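Local atomic coordinates of beta-agarase (Persicobacter, PDB entry 6AII), a protein that probably hydrolyses agarose as a family 16 glycoside hydrolase, cutting its beta-linkages to release neoagarobiose. Residues Ala80-Asn85 / Gly302-Arg307; Ala129-Asn134 / Glu309-Lys314. One frame throughout, in Å; residues are numbered along the deposited sequence.

Contact 1 (Ala80-Asn85 / Gly302-Arg307)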
ATOM      1  N   ALA A  80      -2.084  14.079  -7.007  1.00 16.74           N
ATOM      2  CA  ALA A  80      -1.699  14.024  -8.444  1.00 17.57           C
ATOM      3  C   ALA A  80      -2.057  15.348  -9.099  1.00 19.53           C
ATOM      4  O   ALA A  80      -3.225  15.784  -9.079  1.00 19.69           O
ATOM      5  CB  ALA A  80      -2.322  12.850  -9.168  1.00 19.77           C
ATOM      6  N   SER A  81      -1.094  15.883  -9.865  1.00 17.85           N
ATOM      7  CA  SER A  81      -1.325  17.125 -10.601  1.00 18.75           C
ATOM      8  C   SER A  81      -0.482  17.099 -11.883  1.00 20.02           C
ATOM      9  O   SER A  81       0.283  16.153 -12.093  1.00 19.53           O
ATOM     10  CB  SER A  81      -0.982  18.302  -9.736  1.00 19.54           C
ATOM     11  OG  SER A  81       0.369  18.277  -9.310  1.00 20.21           O
ATOM     12  N   ARG A  82      -0.702  18.073 -12.732  1.00 19.07           N
ATOM     13  CA  ARG A  82      -0.035  18.027 -14.063  1.00 18.87           C
ATOM     14  C   ARG A  82       0.343  19.438 -14.488  1.00 20.99           C
ATOM     15  O   ARG A  82      -0.546  20.231 -14.844  1.00 24.28           O
ATOM     16  CB  ARG A  82      -0.915  17.296 -15.079  1.00 19.85           C
ATOM     17  CG  ARG A  82      -0.261  17.198 -16.461  1.00 19.14           C
ATOM     18  CD  ARG A  82      -0.975  16.235 -17.351  1.00 20.23           C
ATOM     19  NE  ARG A  82      -0.876  14.864 -16.919  1.00 21.29           N
ATOM     20  CZ  ARG A  82      -1.765  13.931 -17.169  1.00 19.49           C
ATOM     21  NH1 ARG A  82      -2.802  14.205 -17.959  1.00 21.31           N
ATOM     22  NH2 ARG A  82      -1.646  12.738 -16.571  1.00 21.42           N
ATOM     23  N   ASN A  83       1.630  19.651 -14.589  1.00 19.57           N
ATOM     24  CA  ASN A  83       2.138  21.007 -15.026  1.00 20.58           C
ATOM     25  C   ASN A  83       2.399  21.016 -16.536  1.00 25.51           C
ATOM     26  O   ASN A  83       2.742  22.079 -17.047  1.00 25.00           O
ATOM     27  CB  ASN A  83       3.366  21.436 -14.250  1.00 22.92           C
ATOM     28  CG  ASN A  83       4.536  20.500 -14.340  1.00 21.81           C
ATOM     29  OD1 ASN A  83       4.648  19.777 -15.327  1.00 21.18           O
ATOM     30  ND2 ASN A  83       5.357  20.506 -13.314  1.00 20.00           N
ATOM     31  N   GLY A  84       2.262  19.904 -17.264  1.00 21.80           N
ATOM     32  CA  GLY A  84       2.527  19.894 -18.675  1.00 21.73           C
ATOM     33  C   GLY A  84       3.920  19.417 -19.062  1.00 22.20           C
ATOM     34  O   GLY A  84       4.112  19.092 -20.270  1.00 24.01           O
ATOM     35  N   ASN A  85       4.842  19.308 -18.137  1.00 19.76           N
ATOM     36  CA  ASN A  85       6.180  18.806 -18.426  1.00 20.65           C
ATOM     37  C   ASN A  85       6.111  17.334 -18.806  1.00 22.35           C
ATOM     38  O   ASN A  85       5.199  16.605 -18.348  1.00 20.50           O
ATOM     39  CB  ASN A  85       7.127  18.971 -17.255  1.00 20.67           C
ATOM     40  CG  ASN A  85       7.455  20.409 -16.955  1.00 23.36           C
ATOM     41  OD1 ASN A  85       7.158  21.261 -17.772  1.00 21.79           O
ATOM     42  ND2 ASN A  85       7.927  20.639 -15.756  1.00 22.47           N
ATOM     43  N   GLY A 302      -8.495  15.836 -19.234  1.00 23.64           N
ATOM     44  CA  GLY A 302      -9.905  16.091 -18.894  1.00 27.21           C
ATOM     45  C   GLY A 302     -10.194  15.655 -17.476  1.00 26.41           C
ATOM     46  O   GLY A 302     -10.860  16.358 -16.723  1.00 25.97           O
ATOM     47  N   GLU A 303      -9.682  14.468 -17.134  1.00 22.75           N
ATOM     48  CA  GLU A 303      -9.895  13.934 -15.770  1.00 22.66           C
ATOM     49  C   GLU A 303      -9.139  14.769 -14.736  1.00 19.84           C
ATOM     50  O   GLU A 303      -9.709  15.192 -13.714  1.00 21.77           O
ATOM     51  CB  GLU A 303      -9.440  12.478 -15.742  1.00 20.02           C
ATOM     52  CG  GLU A 303     -10.371  11.510 -16.457  1.00 21.34           C
ATOM     53  CD  GLU A 303      -9.744  10.176 -16.871  1.00 21.43           C
ATOM     54  OE1 GLU A 303      -8.570   9.903 -16.578  1.00 22.11           O
ATOM     55  OE2 GLU A 303     -10.477   9.350 -17.490  1.00 20.87           O
ATOM     56  N   ILE A 304      -7.847  14.917 -14.885  1.00 20.30           N
ATOM     57  CA  ILE A 304      -7.018  15.533 -13.818  1.00 20.02           C
ATOM     58  C   ILE A 304      -7.342  17.012 -13.638  1.00 22.38           C
ATOM     59  O   ILE A 304      -7.292  17.507 -12.507  1.00 21.99           O
ATOM     60  CB  ILE A 304      -5.520  15.256 -14.025  1.00 20.26           C
ATOM     61  CG1 ILE A 304      -4.735  15.461 -12.739  1.00 20.12           C
ATOM     62  CG2 ILE A 304      -4.932  16.054 -15.215  1.00 22.14           C
ATOM     63  CD1 ILE A 304      -3.354  14.764 -12.697  1.00 20.76           C
ATOM     64  N   TYR A 305      -7.656  17.728 -14.725  1.00 23.39           N
ATOM     65  CA  TYR A 305      -8.045  19.139 -14.590  1.00 22.59           C
ATOM     66  C   TYR A 305      -9.549  19.291 -14.328  1.00 26.50           C
ATOM     67  O   TYR A 305      -9.904  20.245 -13.688  1.00 26.72           O
ATOM     68  CB  TYR A 305      -7.684  19.896 -15.875  1.00 23.78           C
ATOM     69  CG  TYR A 305      -6.214  19.913 -16.194  1.00 22.45           C
ATOM     70  CD1 TYR A 305      -5.257  20.131 -15.224  1.00 25.86           C
ATOM     71  CD2 TYR A 305      -5.777  19.658 -17.485  1.00 26.08           C
ATOM     72  CE1 TYR A 305      -3.905  20.127 -15.521  1.00 26.05           C
ATOM     73  CE2 TYR A 305      -4.425  19.637 -17.804  1.00 25.79           C
ATOM     74  CZ  TYR A 305      -3.491  19.920 -16.825  1.00 25.37           C
ATOM     75  OH  TYR A 305      -2.152  19.924 -17.127  1.00 26.36           O
ATOM     76  N   GLY A 306     -10.376  18.370 -14.723  1.00 24.71           N
ATOM     77  CA  GLY A 306     -11.785  18.505 -14.509  1.00 26.22           C
ATOM     78  C   GLY A 306     -12.208  18.133 -13.114  1.00 26.58           C
ATOM     79  O   GLY A 306     -13.191  18.691 -12.557  1.00 26.30           O
ATOM     80  N   ARG A 307     -11.523  17.142 -12.522  1.00 22.22           N
ATOM     81  CA  ARG A 307     -11.847  16.706 -11.164  1.00 23.60           C
ATOM     82  C   ARG A 307     -10.577  16.596 -10.315  1.00 24.25           C
ATOM     83  O   ARG A 307     -10.202  15.515  -9.833  1.00 22.22           O
ATOM     84  CB  ARG A 307     -12.495  15.323 -11.241  1.00 24.34           C
ATOM     85  CG  ARG A 307     -13.742  15.291 -12.110  1.00 27.13           C
ATOM     86  CD  ARG A 307     -14.472  13.978 -12.119  1.00 27.71           C
ATOM     87  NE  ARG A 307     -13.800  12.956 -12.923  1.00 27.44           N
ATOM     88  CZ  ARG A 307     -13.092  11.913 -12.453  1.00 30.99           C
ATOM     89  NH1 ARG A 307     -12.927  11.728 -11.143  1.00 24.67           N
ATOM     90  NH2 ARG A 307     -12.512  11.094 -13.334  1.00 30.38           N
TER

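Contact 2 (Ala129-Asn134 / Glu309-Lys314)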
ATOM      1  N   ALA A 129      -9.558   8.166  -9.503  1.00 18.60           N
ATOM      2  CA  ALA A 129      -8.660   8.560 -10.610  1.00 20.78           C
ATOM      3  C   ALA A 129      -7.894   7.334 -11.058  1.00 18.92           C
ATOM      4  O   ALA A 129      -7.775   6.347 -10.342  1.00 18.87           O
ATOM      5  CB  ALA A 129      -7.723   9.647 -10.154  1.00 20.90           C
ATOM      6  N   VAL A 130      -7.360   7.367 -12.271  1.00 17.59           N
ATOM      7  CA  VAL A 130      -6.692   6.193 -12.840  1.00 18.66           C
ATOM      8  C   VAL A 130      -5.198   6.225 -12.502  1.00 19.39           C
ATOM      9  O   VAL A 130      -4.371   6.696 -13.340  1.00 19.65           O
ATOM     10  CB  VAL A 130      -6.946   6.068 -14.354  1.00 19.01           C
ATOM     11  CG1 VAL A 130      -6.398   4.753 -14.882  1.00 19.54           C
ATOM     12  CG2 VAL A 130      -8.453   6.071 -14.553  1.00 20.71           C
ATOM     13  N   PHE A 131      -4.849   5.767 -11.279  1.00 18.74           N
ATOM     14  CA  PHE A 131      -3.456   5.618 -10.897  1.00 18.37           C
ATOM     15  C   PHE A 131      -3.383   4.705  -9.682  1.00 17.65           C
ATOM     16  O   PHE A 131      -4.415   4.480  -9.020  1.00 18.88           O
ATOM     17  CB  PHE A 131      -2.772   6.978 -10.653  1.00 19.56           C
ATOM     18  CG  PHE A 131      -3.330   7.965  -9.672  1.00 19.43           C
ATOM     19  CD1 PHE A 131      -3.367   7.699  -8.307  1.00 19.83           C
ATOM     20  CD2 PHE A 131      -3.856   9.174 -10.116  1.00 18.49           C
ATOM     21  CE1 PHE A 131      -3.902   8.619  -7.412  1.00 18.63           C
ATOM     22  CE2 PHE A 131      -4.340  10.111  -9.223  1.00 19.30           C
ATOM     23  CZ  PHE A 131      -4.389   9.825  -7.879  1.00 20.87           C
ATOM     24  N   ALA A 132      -2.187   4.272  -9.352  1.00 17.90           N
ATOM     25  CA  ALA A 132      -1.949   3.357  -8.224  1.00 19.23           C
ATOM     26  C   ALA A 132      -1.978   4.118  -6.908  1.00 18.39           C
ATOM     27  O   ALA A 132      -1.456   5.224  -6.814  1.00 18.17           O
ATOM     28  CB  ALA A 132      -0.648   2.635  -8.354  1.00 18.96           C
ATOM     29  N   ASN A 133      -2.685   3.510  -5.929  1.00 16.37           N
ATOM     30  CA  ASN A 133      -2.807   4.004  -4.578  1.00 18.04           C
ATOM     31  C   ASN A 133      -2.241   2.886  -3.684  1.00 17.70           C
ATOM     32  O   ASN A 133      -2.834   1.826  -3.596  1.00 18.91           O
ATOM     33  CB  ASN A 133      -4.262   4.283  -4.228  1.00 18.40           C
ATOM     34  CG  ASN A 133      -4.925   5.382  -5.013  1.00 17.70           C
ATOM     35  OD1 ASN A 133      -5.347   6.355  -4.347  1.00 19.58           O
ATOM     36  ND2 ASN A 133      -5.137   5.195  -6.344  1.00 18.16           N
ATOM     37  N   ASN A 134      -1.083   3.120  -3.041  1.00 17.49           N
ATOM     38  CA  ASN A 134      -0.312   2.043  -2.442  1.00 19.15           C
ATOM     39  C   ASN A 134      -0.046   2.312  -0.938  1.00 18.42           C
ATOM     40  O   ASN A 134       0.238   3.419  -0.556  1.00 18.94           O
ATOM     41  CB  ASN A 134       1.052   1.924  -3.095  1.00 19.99           C
ATOM     42  CG  ASN A 134       1.007   1.538  -4.559  1.00 22.97           C
ATOM     43  OD1 ASN A 134       0.148   0.773  -5.010  1.00 23.75           O
ATOM     44  ND2 ASN A 134       1.987   2.086  -5.278  1.00 26.63           N
ATOM     45  N   GLU A 309      -9.996  17.322  -7.202  1.00 23.68           N
ATOM     46  CA  GLU A 309     -10.146  16.808  -5.855  1.00 25.52           C
ATOM     47  C   GLU A 309     -10.244  15.279  -5.853  1.00 23.57           C
ATOM     48  O   GLU A 309      -9.845  14.649  -4.892  1.00 24.22           O
ATOM     49  CB  GLU A 309     -11.356  17.482  -5.193  1.00 32.67           C
ATOM     50  CG  GLU A 309     -11.453  17.274  -3.701  1.00 41.38           C
ATOM     51  CD  GLU A 309     -10.396  17.966  -2.848  1.00 44.12           C
ATOM     52  OE1 GLU A 309      -9.825  19.039  -3.243  1.00 44.74           O
ATOM     53  OE2 GLU A 309     -10.107  17.372  -1.818  1.00 43.47           O
ATOM     54  N   ASP A 310     -10.685  14.690  -6.946  1.00 20.63           N
ATOM     55  CA  ASP A 310     -10.661  13.249  -7.090  1.00 21.45           C
ATOM     56  C   ASP A 310      -9.249  12.684  -7.334  1.00 20.68           C
ATOM     57  O   ASP A 310      -9.112  11.446  -7.182  1.00 20.29           O
ATOM     58  CB  ASP A 310     -11.591  12.812  -8.210  1.00 21.80           C
ATOM     59  CG  ASP A 310     -13.084  12.870  -7.870  1.00 26.28           C
ATOM     60  OD1 ASP A 310     -13.428  12.830  -6.673  1.00 22.96           O
ATOM     61  OD2 ASP A 310     -13.889  12.969  -8.808  1.00 25.13           O
ATOM     62  N   HIS A 311      -8.281  13.511  -7.732  1.00 19.81           N
ATOM     63  CA  HIS A 311      -6.955  13.015  -8.052  1.00 20.60           C
ATOM     64  C   HIS A 311      -6.059  13.126  -6.830  1.00 21.09           C
ATOM     65  O   HIS A 311      -4.923  13.554  -6.901  1.00 19.82           O
ATOM     66  CB  HIS A 311      -6.433  13.758  -9.292  1.00 20.05           C
ATOM     67  CG  HIS A 311      -7.097  13.252 -10.519  1.00 20.03           C
ATOM     68  ND1 HIS A 311      -8.419  13.514 -10.832  1.00 19.89           N
ATOM     69  CD2 HIS A 311      -6.606  12.483 -11.523  1.00 17.73           C
ATOM     70  CE1 HIS A 311      -8.722  12.831 -11.932  1.00 20.60           C
ATOM     71  NE2 HIS A 311      -7.610  12.220 -12.402  1.00 19.22           N
ATOM     72  N   ILE A 312      -6.578  12.750  -5.671  1.00 17.39           N
ATOM     73  CA  ILE A 312      -5.895  12.837  -4.393  1.00 17.46           C
ATOM     74  C   ILE A 312      -6.214  11.550  -3.633  1.00 17.30           C
ATOM     75  O   ILE A 312      -7.412  11.228  -3.432  1.00 18.66           O
ATOM     76  CB  ILE A 312      -6.369  14.040  -3.550  1.00 19.65           C
ATOM     77  CG1 ILE A 312      -6.293  15.349  -4.342  1.00 21.73           C
ATOM     78  CG2 ILE A 312      -5.609  14.097  -2.224  1.00 21.39           C
ATOM     79  CD1 ILE A 312      -6.774  16.549  -3.559  1.00 23.30           C
ATOM     80  N   MET A 313      -5.198  10.944  -3.130  1.00 16.43           N
ATOM     81  CA  MET A 313      -5.317   9.818  -2.196  1.00 17.38           C
ATOM     82  C   MET A 313      -5.284  10.418  -0.785  1.00 17.76           C
ATOM     83  O   MET A 313      -4.333  11.119  -0.445  1.00 19.42           O
ATOM     84  CB  MET A 313      -4.190   8.821  -2.340  1.00 19.84           C
ATOM     85  CG  MET A 313      -4.309   7.618  -1.404  1.00 20.16           C
ATOM     86  SD  MET A 313      -2.817   6.557  -1.562  1.00 20.73           S
ATOM     87  CE  MET A 313      -3.181   5.333  -0.321  1.00 23.45           C
ATOM     88  N   LYS A 314      -6.303  10.160   0.030  1.00 17.55           N
ATOM     89  CA  LYS A 314      -6.426  10.815   1.340  1.00 17.83           C
ATOM     90  C   LYS A 314      -6.194   9.761   2.435  1.00 19.77           C
ATOM     91  O   LYS A 314      -6.647   8.596   2.282  1.00 20.10           O
ATOM     92  CB  LYS A 314      -7.804  11.446   1.525  1.00 17.89           C
ATOM     93  CG  LYS A 314      -8.079  12.524   0.524  1.00 21.26           C
ATOM     94  CD  LYS A 314      -9.471  13.138   0.630  1.00 25.65           C
ATOM     95  CE  LYS A 314      -9.663  14.181  -0.443  1.00 32.95           C
ATOM     96  NZ  LYS A 314     -11.064  14.652  -0.447  1.00 39.73           N
TER
HETATM   97  O   HOH W   1      -7.925   9.798 -13.792  1.00 20.40           O

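Contact 1 (Ala80-Asn85 / Gly302-Arg307)
Ala80 and Ile304 make the inner, apolar end of this contact between the loop 80-85 and the short helix ending at Gly306. The small methyl of Ala80 lies 4.1 Å, CB to CD1, from the tip of the isoleucine. Ile304 extends CG1 and CD1 toward the loop because CG1 stands opposite its backbone N (chi1 -161°); CD1 thereby also reaches the backbone at Ser81, 3.8 Å from its CA. Ser81 points its own side chain the other way, where OG bonds Asn68; a short hydroxyl side chain suits this partly exposed position.

Arg82 carries the outer half. Its chain leaves the backbone trans to N (chi1 -179°) and bends at chi3, bringing CG alongside the phenol oxygen of Tyr305 (CG to OH 3.4 Å) before the guanidinium presents the rim of one face to Ile304 CG2, 3.9 Å from NH1. The Tyr305 hydroxyl donates to the carbonyl of the same arginine, OH to Arg82 O 2.8 Å, approaching from above the carbonyl plane, while that oxygen lies in the plane of the ring at its edge. The ring and the guanidinium stand nearly perpendicular, 79° apart. Tyrosine fits here because its length carries a donor from the exposed side of the helix to the loop backbone.

Beyond, Asn83 OD1 accepts from Asn85 N in an Asx turn, at 2.9 Å, and Gly84 between them takes a positive phi that would jam a CB against the preceding carbonyl.

Asp301, at the start of helix 301-306, forms a salt bridge with Arg82 NH1. The loop, which links strands 75-79 and 86-90, packs against both this helix and strand 97-110: Ser81 and Asn85 make backbone bonds to Gln104 and Ala102, and Thr103 touches both Ala80 and Ile304.

Contact 2 (Ala129-Asn134 / Glu309-Lys314)
The two sheets of a beta-sandwich face each other where the beginning of strand 132-139 and the residues before it (Ala129, Phe131, Asn133) meet the beginning of strand 312-325 and the residue before it (Met313, His311). The short segments run in almost the same direction, 4° apart, yet their strands belong to different sheets, so side chains rather than backbone bonds join them.

Ala129 sets its methyl over one face of the imidazole, a CH-pi contact with CB 3.5 Å from the centroid of the His311 ring and closest to CD2, at 3.3 Å. Alanine's single methyl can lie on the ring while the backbones stay close, CA to CA 5.4 Å between Ala129 and His311. His311 is held at both nitrogens: ND1 bonds the carbonyl of Arg307, and NE2 is 2.8 Å from water 1, which accepts from Val130 N. Val130 centres an inverse gamma turn, which brings Phe131 round to face the histidine again. With CG between its backbone N and carbonyl carbon (chi1 56°), the phenyl directs its edge at the His311 backbone, CZ to C 3.8 Å, and packs against Ile286.

The side chains of Asn133 and Met313 run antiparallel, side by side. OD1 of Asn133 lies 3.4 Å from Met313 CG, but its hydrogen bond is from Ala127 N; the amide thus ties down the preceding loop inside the core. The extended methionine carries CE on to Asn134 O, 3.9 Å away, its long unbranched chain reaching across to Ile284 and Ile286 of the facing sheet.

Such side-chain packing between stacked sheets is the core of the beta-jelly-roll sandwich of family 16 glycoside hydrolases.

In the fold
From the N terminus, the chain leaves strand 75-79 through 80-85, then passes 129-134 at the start of strand 132-139. It returns much later, through helix 301-306 and, after a short loop, into strand 312-325. Contact 1 closes a loop of 216 intervening residues and contact 2 one of 174; because their segments alternate along the sequence, the two closures cross. They also touch: Ala80 N probably donates to His311 O (2.9 Å), and Ala80 CB packs on Phe131 CE2, while His311 abuts Glu303 and Ile304. Together they tie the late helix to the early loop at the sandwich margin and the two sheets to each other deeper inside.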